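Local coordinates for protein polyprenyl synthetase (Nonlabens dokdonensis, PDB 6KD7) that probably joins isopentenyl diphosphate to an allylic diphosphate in a magnesium-dependent prenyl transfer, yielding geranylgeranyl diphosphate, at residues Thr10-Leu15 against Gly39-Pro44; Lys16-Ala21 against Ala61-Ile66; Leu45-Ser50 against Gly174-Met179; His72-Leu77 against Ala109-Ala114. All blocks are in the same frame, centred on the assembly; numbering follows the deposited sequence.

Contact 1: Thr10-Leu15 against Gly39-Pro44. With PPV (pyrophosphate), chain B.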
loop_
_atom_site.group_PDB
_atom_site.type_symbol
_atom_site.label_atom_id
_atom_site.label_comp_id
_atom_site.label_asym_id
_atom_site.label_seq_id
_atom_site.Cartn_x
_atom_site.Cartn_y
_atom_site.Cartn_z
ATOM N N THR A 10 4.902 31.913 -36.835
ATOM C CA THR A 10 6.313 31.686 -37.241
ATOM C C THR A 10 6.978 30.784 -36.180
ATOM O O THR A 10 7.660 29.822 -36.551
ATOM C CB THR A 10 7.111 32.992 -37.293
ATOM O OG1 THR A 10 6.317 34.017 -37.889
ATOM C CG2 THR A 10 8.449 32.836 -37.991
ATOM N N PHE A 11 6.770 31.099 -34.901
ATOM C CA PHE A 11 7.394 30.357 -33.776
ATOM C C PHE A 11 7.025 28.879 -33.856
ATOM O O PHE A 11 7.979 28.071 -33.827
ATOM C CB PHE A 11 7.018 30.929 -32.426
ATOM C CG PHE A 11 7.588 30.114 -31.303
ATOM C CD1 PHE A 11 8.924 30.231 -30.958
ATOM C CD2 PHE A 11 6.789 29.228 -30.602
ATOM C CE1 PHE A 11 9.450 29.459 -29.935
ATOM C CE2 PHE A 11 7.324 28.460 -29.582
ATOM C CZ PHE A 11 8.651 28.571 -29.252
ATOM N N LEU A 12 5.754 28.535 -34.095
ATOM C CA LEU A 12 5.289 27.119 -34.072
ATOM C C LEU A 12 5.805 26.397 -35.299
ATOM O O LEU A 12 6.148 25.207 -35.180
ATOM C CB LEU A 12 3.769 27.052 -33.932
ATOM C CG LEU A 12 3.244 27.575 -32.586
ATOM C CD1 LEU A 12 1.716 27.510 -32.526
ATOM C CD2 LEU A 12 3.853 26.826 -31.389
ATOM N N GLU A 13 5.998 27.107 -36.399
ATOM C CA GLU A 13 6.635 26.516 -37.603
ATOM C C GLU A 13 8.099 26.182 -37.290
ATOM O O GLU A 13 8.540 25.074 -37.626
ATOM C CB GLU A 13 6.550 27.478 -38.790
ATOM C CG GLU A 13 5.215 27.411 -39.522
ATOM C CD GLU A 13 4.845 28.687 -40.266
ATOM O OE1 GLU A 13 5.743 29.524 -40.485
ATOM O OE2 GLU A 13 3.654 28.860 -40.594
ATOM N N GLU A 14 8.829 27.136 -36.721
ATOM C CA GLU A 14 10.284 27.009 -36.461
ATOM C C GLU A 14 10.524 25.955 -35.351
ATOM O O GLU A 14 11.443 25.123 -35.526
ATOM C CB GLU A 14 10.817 28.414 -36.200
ATOM C CG GLU A 14 10.835 29.270 -37.461
ATOM C CD GLU A 14 11.583 28.609 -38.609
ATOM O OE1 GLU A 14 10.959 28.394 -39.630
ATOM O OE2 GLU A 14 12.769 28.244 -38.445
ATOM N N LEU A 15 9.668 25.905 -34.321
ATOM C CA LEU A 15 9.668 24.838 -33.284
ATOM C C LEU A 15 9.621 23.462 -33.948
ATOM O O LEU A 15 10.489 22.616 -33.656
ATOM C CB LEU A 15 8.465 25.036 -32.370
ATOM C CG LEU A 15 8.370 24.101 -31.169
ATOM C CD1 LEU A 15 9.604 24.209 -30.283
ATOM C CD2 LEU A 15 7.125 24.425 -30.349
ATOM N N GLY A 39 -1.401 26.710 -25.944
ATOM C CA GLY A 39 -1.396 27.964 -25.166
ATOM C C GLY A 39 -0.659 29.131 -25.839
ATOM O O GLY A 39 -0.361 29.089 -27.058
ATOM N N LYS A 40 -0.349 30.141 -25.027
ATOM C CA LYS A 40 0.030 31.501 -25.474
ATOM C C LYS A 40 1.519 31.565 -25.829
ATOM O O LYS A 40 1.814 32.420 -26.631
ATOM C CB LYS A 40 -0.370 32.549 -24.426
ATOM C CG LYS A 40 -1.793 33.113 -24.584
ATOM C CD LYS A 40 -2.236 34.123 -23.503
ATOM C CE LYS A 40 -1.124 35.020 -22.966
ATOM N NZ LYS A 40 -0.390 34.434 -21.808
ATOM N N ARG A 41 2.379 30.668 -25.330
ATOM C CA ARG A 41 3.855 30.695 -25.554
ATOM C C ARG A 41 4.406 32.088 -25.265
ATOM O O ARG A 41 5.215 32.573 -26.064
ATOM C CB ARG A 41 4.238 30.461 -27.019
ATOM C CG ARG A 41 3.533 29.301 -27.686
ATOM C CD ARG A 41 3.994 27.976 -27.161
ATOM N NE ARG A 41 3.222 26.876 -27.704
ATOM C CZ ARG A 41 3.615 25.606 -27.666
ATOM N NH1 ARG A 41 4.745 25.252 -27.065
ATOM N NH2 ARG A 41 2.850 24.690 -28.206
ATOM N N LEU A 42 3.911 32.746 -24.225
ATOM C CA LEU A 42 4.336 34.092 -23.785
ATOM C C LEU A 42 5.863 34.172 -23.785
ATOM O O LEU A 42 6.416 35.187 -24.258
ATOM C CB LEU A 42 3.774 34.333 -22.380
ATOM C CG LEU A 42 4.423 35.421 -21.518
ATOM C CD1 LEU A 42 3.861 36.783 -21.897
ATOM C CD2 LEU A 42 4.209 35.188 -20.006
ATOM N N ARG A 43 6.553 33.217 -23.168
ATOM C CA ARG A 43 7.998 33.421 -22.865
ATOM C C ARG A 43 8.808 33.502 -24.155
ATOM O O ARG A 43 9.501 34.471 -24.402
ATOM C CB ARG A 43 8.438 32.353 -21.869
ATOM C CG ARG A 43 7.876 32.596 -20.475
ATOM C CD ARG A 43 8.131 31.382 -19.614
ATOM N NE ARG A 43 7.507 31.583 -18.329
ATOM C CZ ARG A 43 6.227 31.448 -18.172
ATOM N NH1 ARG A 43 5.689 31.625 -17.000
ATOM N NH2 ARG A 43 5.466 31.102 -19.185
ATOM N N PRO A 44 8.715 32.542 -25.084
ATOM C CA PRO A 44 9.476 32.651 -26.318
ATOM C C PRO A 44 9.140 33.929 -27.109
ATOM O O PRO A 44 10.014 34.484 -27.676
ATOM C CB PRO A 44 9.111 31.381 -27.091
ATOM C CG PRO A 44 7.895 30.833 -26.398
ATOM C CD PRO A 44 7.968 31.313 -24.970
HETATM O O11 PPV B . 1.204 29.755 -16.902
HETATM P P1 PPV B . 2.049 30.189 -18.049
HETATM O O21 PPV B . 3.215 30.981 -17.598
HETATM O O31 PPV B . 1.251 30.908 -19.083
HETATM O OPP PPV B . 2.684 28.844 -18.751
HETATM P P2 PPV B . 2.231 27.677 -19.797
HETATM O O12 PPV B . 1.364 26.740 -19.040
HETATM O O22 PPV B . 1.474 28.371 -20.889
HETATM O O32 PPV B . 3.455 27.005 -20.315
#
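Phe11 lays one face of its ring over the pyrrolidine of Pro44: CG of Pro44 stands 4.2 Å from the ring centroid and only 28° off the ring normal, a CH-pi contact. The closest pair is CE1 of Phe11 with CB of Pro44, at 3.4 Å. On the other side of CZ, CE2 of Phe11 lies 4.1 Å from CD of Arg41, which approaches obliquely. The Arg41 chain is bent at its second torsion (chi2 -70°), and this brings the guanidinium up against Leu12 and Leu15, whose side chains it crosses at about a right angle. There CD2 of Leu12 covers one guanidinium face, 3.7 Å from NE of Arg41, while CD2 of Leu15 comes within 4.1 Å of NH1 of Arg41. A salt bridge to Glu69 holds NH1 and a hydrogen bond to the carbonyl of Leu35 holds NH2, while the leucine methyls pack against the group. Residues Gly39-Pro44 belong to the GGKRxRP signature of trans-prenyl synthases, here leading into helix 42-54 with Arg41 at the N-cap position. Arg43, whose chain is extended from CG to NE, turns to the pyrophosphate instead of to helix 4-18. Its NH1 donates to O21 of the pyrophosphate at 2.6 Å (146° at the hydrogen), and NH2 of Arg43 reaches the same O21 at 2.8 Å, so both terminal nitrogens grip one oxygen at the edge of the guanidinium.

Contact 2: Lys16-Ala21 against Ala61-Ile66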
loop_
_atom_site.group_PDB
_atom_site.type_symbol
_atom_site.label_atom_id
_atom_site.label_comp_id
_atom_site.label_asym_id
_atom_site.label_seq_id
_atom_site.Cartn_x
_atom_site.Cartn_y
_atom_site.Cartn_z
ATOM N N LYS A 16 8.648 23.238 -34.819
ATOM C CA LYS A 16 8.518 21.909 -35.455
ATOM C C LYS A 16 9.789 21.619 -36.250
ATOM O O LYS A 16 10.264 20.487 -36.205
ATOM C CB LYS A 16 7.283 21.896 -36.357
ATOM C CG LYS A 16 7.249 20.773 -37.380
ATOM C CD LYS A 16 5.856 20.321 -37.756
ATOM C CE LYS A 16 5.225 19.380 -36.748
ATOM N NZ LYS A 16 6.007 18.132 -36.574
ATOM N N SER A 17 10.300 22.620 -36.950
ATOM C CA SER A 17 11.528 22.487 -37.770
ATOM C C SER A 17 12.812 22.277 -36.946
ATOM O O SER A 17 13.675 21.550 -37.424
ATOM C CB SER A 17 11.638 23.627 -38.747
ATOM O OG SER A 17 12.981 23.902 -39.075
ATOM N N LYS A 18 12.962 22.926 -35.789
ATOM C CA LYS A 18 14.248 22.852 -35.037
ATOM C C LYS A 18 14.277 21.826 -33.901
ATOM O O LYS A 18 15.344 21.676 -33.304
ATOM C CB LYS A 18 14.656 24.237 -34.536
ATOM C CG LYS A 18 15.539 25.013 -35.498
ATOM C CD LYS A 18 15.247 26.488 -35.493
ATOM C CE LYS A 18 15.757 27.211 -36.721
ATOM N NZ LYS A 18 15.356 28.635 -36.701
ATOM N N VAL A 19 13.152 21.204 -33.553
ATOM C CA VAL A 19 13.190 20.141 -32.507
ATOM C C VAL A 19 12.807 18.858 -33.229
ATOM O O VAL A 19 11.626 18.575 -33.309
ATOM C CB VAL A 19 12.236 20.433 -31.338
ATOM C CG1 VAL A 19 12.222 19.299 -30.329
ATOM C CG2 VAL A 19 12.566 21.747 -30.666
ATOM N N THR A 20 13.806 18.131 -33.716
ATOM C CA THR A 20 13.559 16.965 -34.596
ATOM C C THR A 20 14.060 15.635 -34.028
ATOM O O THR A 20 13.855 14.635 -34.706
ATOM C CB THR A 20 14.188 17.254 -35.960
ATOM O OG1 THR A 20 15.571 17.518 -35.736
ATOM C CG2 THR A 20 13.562 18.454 -36.630
ATOM N N ALA A 21 14.673 15.607 -32.847
ATOM C CA ALA A 21 15.167 14.307 -32.347
ATOM C C ALA A 21 13.976 13.362 -32.175
ATOM O O ALA A 21 12.988 13.797 -31.614
ATOM C CB ALA A 21 15.876 14.515 -31.040
ATOM N N ALA A 61 16.534 35.667 -33.654
ATOM C CA ALA A 61 16.268 35.347 -32.240
ATOM C C ALA A 61 15.626 33.960 -32.063
ATOM O O ALA A 61 15.445 33.544 -30.930
ATOM C CB ALA A 61 15.420 36.420 -31.639
ATOM N N MET A 62 15.298 33.272 -33.135
ATOM C CA MET A 62 14.343 32.152 -33.093
ATOM C C MET A 62 14.948 31.014 -32.251
ATOM O O MET A 62 14.234 30.516 -31.391
ATOM C CB MET A 62 14.026 31.615 -34.481
ATOM C CG MET A 62 12.835 30.646 -34.528
ATOM S SD MET A 62 11.299 31.335 -33.857
ATOM C CE MET A 62 10.990 32.689 -35.002
ATOM N N ASN A 63 16.191 30.596 -32.517
ATOM C CA ASN A 63 16.811 29.454 -31.786
ATOM C C ASN A 63 16.791 29.766 -30.275
ATOM O O ASN A 63 16.379 28.889 -29.505
ATOM C CB ASN A 63 18.189 29.114 -32.343
ATOM C CG ASN A 63 18.104 28.340 -33.640
ATOM O OD1 ASN A 63 17.034 28.021 -34.124
ATOM N ND2 ASN A 63 19.244 27.988 -34.191
ATOM N N ALA A 64 17.111 30.986 -29.867
ATOM C CA ALA A 64 17.101 31.394 -28.457
ATOM C C ALA A 64 15.674 31.375 -27.886
ATOM O O ALA A 64 15.507 31.047 -26.681
ATOM C CB ALA A 64 17.683 32.755 -28.287
ATOM N N ALA A 65 14.698 31.840 -28.656
ATOM C CA ALA A 65 13.263 31.808 -28.292
ATOM C C ALA A 65 12.847 30.347 -28.037
ATOM O O ALA A 65 12.224 30.067 -27.026
ATOM C CB ALA A 65 12.428 32.400 -29.413
ATOM N N ILE A 66 13.216 29.454 -28.927
ATOM C CA ILE A 66 12.909 28.022 -28.780
ATOM C C ILE A 66 13.630 27.472 -27.539
ATOM O O ILE A 66 12.977 26.705 -26.801
ATOM C CB ILE A 66 13.269 27.283 -30.053
ATOM C CG1 ILE A 66 12.371 27.778 -31.189
ATOM C CG2 ILE A 66 13.165 25.769 -29.844
ATOM C CD1 ILE A 66 12.724 27.183 -32.546
#
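The flat amide of Asn63 is crossed at about a right angle by the side chain of Lys18; Asp120 and Tyr121 also pack on Asn63. This is a helix-end contact of the all-alpha isoprenoid synthase fold: the last turn of helix 4-18 rests on the early turns of helix 58-82, with Lys18 and Asn63 nearest each other at 7.8 Å between CA atoms. NZ of Lys18 sits 3.1 Å from OD1 of Asn63, while its salt bridge is made with Glu14, one helical turn back. The salt bridge to Glu14 probably fixes the end of the lysine chain, which also brings NZ to 3.9 Å from CG of Met62. The Met62 chain then bends and carries its sulfur toward Phe11 and other residues of helix 4-18. Nearer the backbone of Lys18 the contact is aliphatic. CD1 of Ile66 lies 3.9 Å from CD of Lys18 and 4.0 Å from CB of Lys18, so the methyl lies along the aliphatic part of the lysine from CB to CD. Val19 has already left helical backbone angles, and its side chain passes that of Ile66 in the opposite direction. With CG2 of Ile66 anti to its own backbone N, that methyl ends 4.1 Å from CG2 of Val19.

Contact 3: Leu45-Ser50 against Gly174-Met179; sequences LLTLMS and GCALQM
Thr47 and Ala176 form the tight part of this contact: OG1 of Thr47 donates to O of Ala176 at 2.6 Å, and CA of Thr47 comes to 3.3 Å from the same oxygen in a CA-H...O contact. The hydroxyl stands above the carbonyl plane, 37° out of it, and therefore not on a lone pair. Its place follows from the first torsion of Thr47 (chi1 -65°), which sets OG1 anti to the carbonyl carbon. One turn further on, OG of Ser50 repeats the theme, bonding to O of Leu177 at 2.8 Å, again from above the carbonyl plane. Two buried hydroxyls are thus satisfied by backbone oxygens of the partner helix. Within the all-alpha isoprenoid synthase bundle, the axes of segments 45-50 and 174-179 approach to 7.2 Å and cross at -34°, N-to-C directions alike, consistent with the small side chains of Ala176, Thr47 and Ser50 at the interface. On the flank, Leu46 and Leu177 cross obliquely; CD2 of Leu177 packs 3.7 Å from CB of Leu46 and 3.5 Å from the Leu46 carbonyl oxygen. Leu177 also meets Ile194 and Tyr197 of helix 188-215. The loose flank lies at Met179, where CG2 of Thr47 gets no nearer than 4.5 Å to CB of Met179. That flank is not open to solvent: helices 58-82 and 123-150 cover Met179.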
loop_
_atom_site.group_PDB
_atom_site.type_symbol
_atom_site.label_atom_id
_atom_site.label_comp_id
_atom_site.label_asym_id
_atom_site.label_seq_id
_atom_site.Cartn_x
_atom_site.Cartn_y
_atom_site.Cartn_z
ATOM N N LEU A 45 7.882 34.359 -27.103
ATOM C CA LEU A 45 7.431 35.546 -27.865
ATOM C C LEU A 45 8.025 36.791 -27.246
ATOM O O LEU A 45 8.259 37.687 -27.991
ATOM C CB LEU A 45 5.901 35.636 -27.924
ATOM C CG LEU A 45 5.222 34.454 -28.619
ATOM C CD1 LEU A 45 3.765 34.728 -28.866
ATOM C CD2 LEU A 45 5.900 34.086 -29.919
ATOM N N LEU A 46 8.314 36.835 -25.957
ATOM C CA LEU A 46 9.029 37.995 -25.369
ATOM C C LEU A 46 10.421 38.137 -26.032
ATOM O O LEU A 46 10.841 39.292 -26.272
ATOM C CB LEU A 46 9.153 37.842 -23.853
ATOM C CG LEU A 46 7.856 38.005 -23.056
ATOM C CD1 LEU A 46 8.053 37.605 -21.601
ATOM C CD2 LEU A 46 7.322 39.416 -23.136
ATOM N N THR A 47 11.107 37.019 -26.291
ATOM C CA THR A 47 12.457 36.961 -26.892
ATOM C C THR A 47 12.365 37.593 -28.296
ATOM O O THR A 47 13.140 38.563 -28.544
ATOM C CB THR A 47 13.019 35.530 -26.853
ATOM O OG1 THR A 47 13.198 35.156 -25.479
ATOM C CG2 THR A 47 14.338 35.440 -27.590
ATOM N N LEU A 48 11.420 37.132 -29.118
ATOM C CA LEU A 48 11.197 37.637 -30.503
ATOM C C LEU A 48 10.821 39.126 -30.472
ATOM O O LEU A 48 11.401 39.913 -31.231
ATOM C CB LEU A 48 10.118 36.819 -31.191
ATOM C CG LEU A 48 10.360 35.329 -31.225
ATOM C CD1 LEU A 48 9.210 34.636 -31.929
ATOM C CD2 LEU A 48 11.678 34.978 -31.889
ATOM N N MET A 49 9.951 39.536 -29.571
ATOM C CA MET A 49 9.521 40.940 -29.496
ATOM C C MET A 49 10.739 41.802 -29.166
ATOM O O MET A 49 10.883 42.872 -29.782
ATOM C CB MET A 49 8.440 41.145 -28.426
ATOM C CG MET A 49 7.056 40.592 -28.825
ATOM S SD MET A 49 5.987 40.374 -27.367
ATOM C CE MET A 49 5.739 42.092 -26.965
ATOM N N SER A 50 11.547 41.388 -28.188
ATOM C CA SER A 50 12.751 42.123 -27.713
ATOM C C SER A 50 13.713 42.301 -28.893
ATOM O O SER A 50 14.166 43.412 -29.147
ATOM C CB SER A 50 13.437 41.389 -26.606
ATOM O OG SER A 50 14.392 42.216 -25.962
ATOM N N GLY A 174 12.277 38.196 -17.437
ATOM C CA GLY A 174 13.457 39.052 -17.593
ATOM C C GLY A 174 14.452 38.450 -18.561
ATOM O O GLY A 174 14.895 39.135 -19.499
ATOM N N CYS A 175 14.772 37.188 -18.355
ATOM C CA CYS A 175 15.818 36.484 -19.105
ATOM C C CYS A 175 15.396 36.395 -20.564
ATOM O O CYS A 175 16.246 36.578 -21.431
ATOM C CB CYS A 175 16.085 35.113 -18.468
ATOM S SG CYS A 175 17.175 34.076 -19.454
ATOM N N ALA A 176 14.163 35.964 -20.842
ATOM C CA ALA A 176 13.648 35.826 -22.220
ATOM C C ALA A 176 13.812 37.176 -22.961
ATOM O O ALA A 176 14.233 37.152 -24.118
ATOM C CB ALA A 176 12.200 35.386 -22.216
ATOM N N LEU A 177 13.466 38.292 -22.323
ATOM C CA LEU A 177 13.584 39.646 -22.931
ATOM C C LEU A 177 15.076 39.980 -23.132
ATOM O O LEU A 177 15.467 40.294 -24.284
ATOM C CB LEU A 177 12.886 40.665 -22.029
ATOM C CG LEU A 177 11.362 40.560 -22.027
ATOM C CD1 LEU A 177 10.797 41.255 -20.827
ATOM C CD2 LEU A 177 10.760 41.132 -23.295
ATOM N N GLN A 178 15.889 39.792 -22.085
ATOM C CA GLN A 178 17.336 40.049 -22.131
ATOM C C GLN A 178 17.963 39.263 -23.272
ATOM O O GLN A 178 18.831 39.870 -23.949
ATOM C CB GLN A 178 17.985 39.884 -20.768
ATOM C CG GLN A 178 19.470 40.104 -20.859
ATOM C CD GLN A 178 20.142 40.180 -19.522
ATOM O OE1 GLN A 178 21.346 40.407 -19.497
ATOM N NE2 GLN A 178 19.428 39.981 -18.426
ATOM N N MET A 179 17.519 38.041 -23.573
ATOM C CA MET A 179 18.170 37.232 -24.633
ATOM C C MET A 179 17.915 37.881 -26.006
ATOM O O MET A 179 18.742 37.666 -26.951
ATOM C CB MET A 179 17.688 35.765 -24.654
ATOM C CG MET A 179 18.209 34.993 -23.409
ATOM S SD MET A 179 17.466 33.375 -23.098
ATOM C CE MET A 179 17.756 32.533 -24.628
#

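Contact 4: His72-Leu77 against Ala109-Ala114. With PPV (pyrophosphate), chain B.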
loop_
_atom_site.group_PDB
_atom_site.type_symbol
_atom_site.label_atom_id
_atom_site.label_comp_id
_atom_site.label_asym_id
_atom_site.label_seq_id
_atom_site.Cartn_x
_atom_site.Cartn_y
_atom_site.Cartn_z
ATOM N N HIS A 72 11.467 26.230 -20.267
ATOM C CA HIS A 72 10.231 26.393 -19.460
ATOM C C HIS A 72 9.489 25.038 -19.344
ATOM O O HIS A 72 9.108 24.691 -18.226
ATOM C CB HIS A 72 9.323 27.436 -20.070
ATOM C CG HIS A 72 8.073 27.648 -19.299
ATOM N ND1 HIS A 72 8.095 28.055 -17.963
ATOM C CD2 HIS A 72 6.781 27.548 -19.680
ATOM C CE1 HIS A 72 6.864 28.185 -17.552
ATOM N NE2 HIS A 72 6.041 27.900 -18.596
ATOM N N ASN A 73 9.374 24.306 -20.442
ATOM C CA ASN A 73 8.655 23.020 -20.496
ATOM C C ASN A 73 9.441 21.979 -19.705
ATOM O O ASN A 73 8.784 21.170 -19.057
ATOM C CB ASN A 73 8.336 22.590 -21.920
ATOM C CG ASN A 73 7.119 23.335 -22.422
ATOM O OD1 ASN A 73 6.013 22.978 -22.046
ATOM N ND2 ASN A 73 7.328 24.462 -23.094
ATOM N N PHE A 74 10.763 22.094 -19.678
ATOM C CA PHE A 74 11.579 21.173 -18.859
ATOM C C PHE A 74 11.178 21.383 -17.399
ATOM O O PHE A 74 10.933 20.405 -16.725
ATOM C CB PHE A 74 13.064 21.472 -19.051
ATOM C CG PHE A 74 13.894 21.432 -17.796
ATOM C CD1 PHE A 74 14.221 20.230 -17.200
ATOM C CD2 PHE A 74 14.371 22.595 -17.216
ATOM C CE1 PHE A 74 14.998 20.189 -16.057
ATOM C CE2 PHE A 74 15.151 22.551 -16.075
ATOM C CZ PHE A 74 15.457 21.348 -15.492
ATOM N N THR A 75 11.026 22.641 -16.984
ATOM C CA THR A 75 10.651 22.932 -15.601
ATOM C C THR A 75 9.242 22.385 -15.350
ATOM O O THR A 75 8.991 21.937 -14.239
ATOM C CB THR A 75 10.789 24.405 -15.214
ATOM O OG1 THR A 75 9.755 25.174 -15.806
ATOM C CG2 THR A 75 12.145 24.947 -15.586
ATOM N N LEU A 76 8.331 22.453 -16.309
ATOM C CA LEU A 76 6.952 21.994 -16.034
ATOM C C LEU A 76 6.953 20.462 -15.848
ATOM O O LEU A 76 6.202 19.911 -15.008
ATOM C CB LEU A 76 6.052 22.398 -17.195
ATOM C CG LEU A 76 5.940 23.898 -17.447
ATOM C CD1 LEU A 76 5.064 24.097 -18.673
ATOM C CD2 LEU A 76 5.396 24.676 -16.266
ATOM N N LEU A 77 7.781 19.782 -16.635
ATOM C CA LEU A 77 7.843 18.304 -16.602
ATOM C C LEU A 77 8.295 17.829 -15.216
ATOM O O LEU A 77 7.575 17.056 -14.617
ATOM C CB LEU A 77 8.836 17.883 -17.687
ATOM C CG LEU A 77 8.536 16.581 -18.414
ATOM C CD1 LEU A 77 7.052 16.445 -18.641
ATOM C CD2 LEU A 77 9.251 16.536 -19.745
ATOM N N ALA A 109 17.010 15.640 -20.600
ATOM C CA ALA A 109 17.357 15.723 -22.035
ATOM C C ALA A 109 16.876 17.087 -22.565
ATOM O O ALA A 109 17.635 17.727 -23.313
ATOM C CB ALA A 109 16.826 14.581 -22.823
ATOM N N MET A 110 15.746 17.597 -22.091
ATOM C CA MET A 110 15.193 18.868 -22.609
ATOM C C MET A 110 16.080 20.010 -22.125
ATOM O O MET A 110 16.303 20.941 -22.926
ATOM C CB MET A 110 13.728 19.084 -22.198
ATOM C CG MET A 110 12.788 18.133 -22.948
ATOM S SD MET A 110 11.063 18.391 -22.456
ATOM C CE MET A 110 10.846 20.004 -23.186
ATOM N N LEU A 111 16.520 20.020 -20.857
ATOM C CA LEU A 111 17.447 21.095 -20.409
ATOM C C LEU A 111 18.693 21.162 -21.324
ATOM O O LEU A 111 19.097 22.270 -21.754
ATOM C CB LEU A 111 17.838 20.913 -18.959
ATOM C CG LEU A 111 18.809 21.946 -18.397
ATOM C CD1 LEU A 111 18.305 23.372 -18.638
ATOM C CD2 LEU A 111 18.990 21.709 -16.894
ATOM N N ILE A 112 19.218 20.021 -21.695
ATOM C CA ILE A 112 20.462 19.935 -22.498
ATOM C C ILE A 112 20.135 20.410 -23.925
ATOM O O ILE A 112 20.938 21.144 -24.498
ATOM C CB ILE A 112 21.030 18.504 -22.454
ATOM C CG1 ILE A 112 21.442 18.075 -21.035
ATOM C CG2 ILE A 112 22.202 18.372 -23.393
ATOM C CD1 ILE A 112 21.528 16.521 -20.892
ATOM N N MET A 113 18.995 20.008 -24.479
ATOM C CA MET A 113 18.564 20.426 -25.836
ATOM C C MET A 113 18.410 21.953 -25.876
ATOM O O MET A 113 18.755 22.579 -26.918
ATOM C CB MET A 113 17.242 19.748 -26.190
ATOM C CG MET A 113 17.386 18.263 -26.377
ATOM S SD MET A 113 15.755 17.441 -26.408
ATOM C CE MET A 113 15.219 17.857 -28.060
ATOM N N ALA A 114 17.928 22.549 -24.790
ATOM C CA ALA A 114 17.793 24.005 -24.711
ATOM C C ALA A 114 19.183 24.617 -24.907
ATOM O O ALA A 114 19.326 25.544 -25.720
ATOM C CB ALA A 114 17.198 24.425 -23.402
HETATM O O11 PPV B . 1.204 29.755 -16.902
HETATM P P1 PPV B . 2.049 30.189 -18.049
HETATM O O21 PPV B . 3.215 30.981 -17.598
HETATM O O31 PPV B . 1.251 30.908 -19.083
HETATM O OPP PPV B . 2.684 28.844 -18.751
HETATM P P2 PPV B . 2.231 27.677 -19.797
HETATM O O12 PPV B . 1.364 26.740 -19.040
HETATM O O22 PPV B . 1.474 28.371 -20.889
HETATM O O32 PPV B . 3.455 27.005 -20.315
#
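Met110 is the first residue of Ala109-Ala114 to reach the other helix. Its CB meets CB of Phe74 at 4.0 Å, where the two backbones come nearest. Further out SD of Met110 lies 3.8 Å from CD2 of Leu77, the two side chains crossing at about a right angle. The bend at the last torsion of Met110 (chi3 69°) then turns CE back to CB of Asn73, 3.8 Å away; the Asn73 amide is held by the carbonyl of Glu69. Next comes Leu111, whose CB sits over the centre of the Phe74 ring, 4.0 Å from the centroid and just 4° off the normal, an almost axial CH-pi contact. CD2 of Leu111 lies 3.8 Å from CZ of Phe74. Leu111 also packs on Leu111 of the second subunit, and Phe74 on Asp108 of that subunit, so this nearly antiparallel pair of segments (169°) lies at that interface as well as in the core. Ala114 packs on Val70, just ahead of His72-Leu77 in the same helix. Helix 58-82 turns His72 away from this contact to the pyrophosphate: NE2 of His72 makes weak hydrogen bonds to O32, at 3.2 Å, and to the bridging OPP, at 3.5 Å. Leu76 lines the same side. The first DDxxD motif begins in the last turn of this helix, five residues after Phe74, whose ring probably helps set the floor of the chain pocket, as in relatives.

Contacts 1 and 4 both reach the pyrophosphate, and they meet beside it, with NH2 of Arg43 3.3 Å from NE2 of His72 although the centres of the two contacts lie 15 Å apart. Contacts 1 and 2, centred 9 Å apart, share helix 4-18, and CB of Pro44 packs on O of Ala65 at 3.4 Å. Contact 3 continues helix 42-54 from contact 1; the Leu46 side chain is about 9 Å from the pyrophosphate. It meets contact 2 where CD2 of Leu48 lies 3.7 Å from CB of Ala65. Contacts 2 and 4 are stations along helix 58-82, the Ile66 side chain being about 14 Å from the pyrophosphate. Contacts 3 and 4 do not touch, their nearest atoms about 7 Å apart.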